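Local structure of lysine/ornithine decarboxylase (Vibrio vulnificus, 2PLJ) at residues A[126-131]-A[147-152]. The protein catalyses the decarboxylation of lysine and ornithine to the diamines cadaverine and putrescine, using pyridoxal phosphate bound in a beta/alpha barrel. Sequence-based numbering, arbitrary orientation.
Sequences IHTHPI and VFVVDN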
ATOM      1  N   ILE A 126      15.550 -20.589   6.738  1.00 14.11           N
ATOM      2  CA  ILE A 126      16.094 -19.763   7.811  1.00 14.40           C
ATOM      3  C   ILE A 126      15.080 -18.639   8.080  1.00 14.19           C
ATOM      4  O   ILE A 126      14.359 -18.199   7.160  1.00 14.90           O
ATOM      5  CB  ILE A 126      17.491 -19.149   7.484  1.00 13.76           C
ATOM      6  CG1 ILE A 126      17.454 -18.262   6.231  1.00 13.91           C
ATOM      7  CG2 ILE A 126      18.559 -20.262   7.336  1.00 13.79           C
ATOM      8  CD1 ILE A 126      18.815 -17.577   5.916  1.00 15.29           C
ATOM      9  N   HIS A 127      15.021 -18.168   9.323  1.00 14.77           N
ATOM     10  CA  HIS A 127      14.098 -17.072   9.673  1.00 14.15           C
ATOM     11  C   HIS A 127      14.979 -15.847   9.927  1.00 15.28           C
ATOM     12  O   HIS A 127      15.924 -15.919  10.704  1.00 15.75           O
ATOM     13  CB  HIS A 127      13.280 -17.475  10.913  1.00 16.08           C
ATOM     14  CG  HIS A 127      12.146 -16.553  11.211  1.00 15.97           C
ATOM     15  ND1 HIS A 127      12.334 -15.240  11.617  1.00 17.27           N
ATOM     16  CD2 HIS A 127      10.811 -16.770  11.215  1.00 14.83           C
ATOM     17  CE1 HIS A 127      11.150 -14.686  11.822  1.00 16.88           C
ATOM     18  NE2 HIS A 127      10.218 -15.607  11.632  1.00 15.33           N
ATOM     19  N   THR A 128      14.759 -14.776   9.192  1.00 14.65           N
ATOM     20  CA  THR A 128      15.731 -13.678   9.259  1.00 16.08           C
ATOM     21  C   THR A 128      15.179 -12.370   9.782  1.00 15.34           C
ATOM     22  O   THR A 128      15.849 -11.340   9.683  1.00 14.76           O
ATOM     23  CB  THR A 128      16.383 -13.468   7.908  1.00 17.87           C
ATOM     24  OG1 THR A 128      15.360 -13.191   6.962  1.00 17.84           O
ATOM     25  CG2 THR A 128      17.257 -14.716   7.517  1.00 20.57           C
ATOM     26  N   HIS A 129      13.996 -12.402  10.385  1.00 13.95           N
ATOM     27  CA  HIS A 129      13.487 -11.130  10.890  1.00 14.22           C
ATOM     28  C   HIS A 129      14.262 -10.822  12.166  1.00 14.19           C
ATOM     29  O   HIS A 129      14.244 -11.649  13.084  1.00 13.65           O
ATOM     30  CB  HIS A 129      11.998 -11.174  11.186  1.00 14.88           C
ATOM     31  CG  HIS A 129      11.448  -9.808  11.426  1.00 16.00           C
ATOM     32  ND1 HIS A 129      10.351  -9.300  10.762  1.00 20.30           N
ATOM     33  CD2 HIS A 129      11.917  -8.802  12.208  1.00 14.61           C
ATOM     34  CE1 HIS A 129      10.139  -8.057  11.166  1.00 15.24           C
ATOM     35  NE2 HIS A 129      11.076  -7.732  12.038  1.00 19.85           N
ATOM     36  N   PRO A 130      14.985  -9.678  12.218  1.00 14.18           N
ATOM     37  CA  PRO A 130      15.782  -9.439  13.438  1.00 14.33           C
ATOM     38  C   PRO A 130      14.991  -9.142  14.697  1.00 14.65           C
ATOM     39  O   PRO A 130      15.552  -9.261  15.794  1.00 13.94           O
ATOM     40  CB  PRO A 130      16.669  -8.215  13.074  1.00 14.65           C
ATOM     41  CG  PRO A 130      16.636  -8.146  11.544  1.00 14.88           C
ATOM     42  CD  PRO A 130      15.206  -8.628  11.211  1.00 14.85           C
ATOM     43  N   ILE A 131      13.707  -8.791  14.578  1.00 13.94           N
ATOM     44  CA  ILE A 131      12.971  -8.362  15.782  1.00 14.54           C
ATOM     45  C   ILE A 131      11.645  -9.109  15.904  1.00 14.80           C
ATOM     46  O   ILE A 131      10.725  -8.901  15.097  1.00 15.45           O
ATOM     47  CB  ILE A 131      12.698  -6.839  15.771  1.00 14.54           C
ATOM     48  CG1 ILE A 131      14.012  -6.064  15.590  1.00 14.79           C
ATOM     49  CG2 ILE A 131      11.911  -6.445  17.053  1.00 14.71           C
ATOM     50  CD1 ILE A 131      14.964  -6.029  16.791  1.00 14.10           C
ATOM     51  N   VAL A 147      16.875 -21.598  12.729  1.00 16.09           N
ATOM     52  CA  VAL A 147      17.902 -20.587  12.512  1.00 15.15           C
ATOM     53  C   VAL A 147      17.200 -19.218  12.555  1.00 14.78           C
ATOM     54  O   VAL A 147      16.208 -18.989  11.818  1.00 14.34           O
ATOM     55  CB  VAL A 147      18.616 -20.740  11.134  1.00 15.94           C
ATOM     56  CG1 VAL A 147      19.688 -19.615  10.930  1.00 15.53           C
ATOM     57  CG2 VAL A 147      19.293 -22.122  11.006  1.00 15.79           C
ATOM     58  N   PHE A 148      17.711 -18.322  13.404  1.00 13.77           N
ATOM     59  CA  PHE A 148      17.109 -16.991  13.594  1.00 13.36           C
ATOM     60  C   PHE A 148      18.222 -15.958  13.584  1.00 13.65           C
ATOM     61  O   PHE A 148      19.401 -16.314  13.724  1.00 13.79           O
ATOM     62  CB  PHE A 148      16.359 -16.893  14.920  1.00 13.79           C
ATOM     63  CG  PHE A 148      15.170 -17.812  14.998  1.00 14.26           C
ATOM     64  CD1 PHE A 148      13.915 -17.384  14.520  1.00 14.42           C
ATOM     65  CD2 PHE A 148      15.309 -19.107  15.512  1.00 15.47           C
ATOM     66  CE1 PHE A 148      12.809 -18.227  14.542  1.00 14.18           C
ATOM     67  CE2 PHE A 148      14.214 -19.963  15.564  1.00 16.10           C
ATOM     68  CZ  PHE A 148      12.959 -19.541  15.071  1.00 15.02           C
ATOM     69  N   VAL A 149      17.833 -14.690  13.452  1.00 13.56           N
ATOM     70  CA  VAL A 149      18.800 -13.595  13.423  1.00 14.20           C
ATOM     71  C   VAL A 149      18.628 -12.745  14.674  1.00 14.27           C
ATOM     72  O   VAL A 149      17.481 -12.492  15.114  1.00 14.35           O
ATOM     73  CB  VAL A 149      18.559 -12.694  12.158  1.00 14.14           C
ATOM     74  CG1 VAL A 149      19.248 -11.297  12.313  1.00 15.33           C
ATOM     75  CG2 VAL A 149      18.971 -13.417  10.856  1.00 16.20           C
ATOM     76  N   VAL A 150      19.745 -12.277  15.228  1.00 13.85           N
ATOM     77  CA  VAL A 150      19.718 -11.240  16.257  1.00 14.44           C
ATOM     78  C   VAL A 150      20.685 -10.135  15.889  1.00 13.55           C
ATOM     79  O   VAL A 150      21.695 -10.392  15.235  1.00 14.43           O
ATOM     80  CB  VAL A 150      20.019 -11.792  17.670  1.00 15.22           C
ATOM     81  CG1 VAL A 150      18.967 -12.839  18.055  1.00 17.09           C
ATOM     82  CG2 VAL A 150      21.448 -12.361  17.762  1.00 14.69           C
ATOM     83  N   ASP A 151      20.372  -8.915  16.307  1.00 13.06           N
ATOM     84  CA  ASP A 151      21.325  -7.806  16.161  1.00 13.72           C
ATOM     85  C   ASP A 151      21.467  -6.965  17.433  1.00 13.66           C
ATOM     86  O   ASP A 151      22.058  -5.866  17.416  1.00 14.53           O
ATOM     87  CB  ASP A 151      20.962  -6.961  14.933  1.00 14.40           C
ATOM     88  CG  ASP A 151      19.741  -6.046  15.156  1.00 14.37           C
ATOM     89  OD1 ASP A 151      19.172  -6.002  16.284  1.00 15.80           O
ATOM     90  OD2 ASP A 151      19.372  -5.363  14.174  1.00 18.44           O
ATOM     91  N   ASN A 152      20.942  -7.478  18.541  1.00 13.69           N
ATOM     92  CA  ASN A 152      21.056  -6.774  19.799  1.00 14.44           C
ATOM     93  C   ASN A 152      20.818  -7.702  21.000  1.00 14.36           C
ATOM     94  O   ASN A 152      20.286  -8.816  20.849  1.00 14.62           O
ATOM     95  CB  ASN A 152      20.156  -5.515  19.801  1.00 13.90           C
ATOM     96  CG  ASN A 152      18.685  -5.846  19.976  1.00 16.16           C
ATOM     97  OD1 ASN A 152      18.272  -6.238  21.067  1.00 15.42           O
ATOM     98  ND2 ASN A 152      17.885  -5.657  18.919  1.00 14.34           N
TER
HETATM   99  O   HOH W   1      15.043 -14.267  13.013  1.00 14.34           O
HETATM  100  O   HOH W   2      17.787  -8.263  16.935  1.00 17.15           O
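His127 and Phe148 meet where two neighbouring strands of the beta/alpha barrel, 125-127 and 147-150, run side by side in the same sense, joined by helix 134-143 in a beta-alpha-beta crossover. One direct backbone hydrogen bond links the segments, from His127 N to Val147 O at 2.9 Å with an N-H...O angle of 157°; it joins the outermost strands of the eight-stranded parallel sheet, where the barrel closes. Phe148 CA also sends a CA-H...O contact to His127 O. Beyond this the segments part and water 1 bridges them, donating to His129 O and weakly to His127 O, and accepting from Val149 N at 2.9 Å. A chi1 of -170° sets CG of His127 anti to the backbone N and lays the ring beside Phe148, whose CE1 sits over one face; with planes at 41° the pair is oblique. Val149 points toward the loop after strand 125-127, CG2 lying 3.6 Å from Thr128 CA and CG1 alongside Pro130 CB. Farther along, water 2 joins Pro130 O to Asp151 N and OD1. Around this shell, Ala140 of helix 134-143 touches both aromatic side chains, and Lys132 NZ donates to both His129 O and Val149 O, tying the segments together. Thr128, whose side chain is about 5 Å from the bound cofactor-putrescine adduct, is hydrogen-bonded through OG1 to Asp105 OD1, and Asp151 OD2 accepts from Gly188 N. Asn152 caps the following helix through OD1 to Glu155 N, while its ND2 donates to Asp151 OD1 at 3.0 Å and packs against Ile131 CD1 at 3.6 Å.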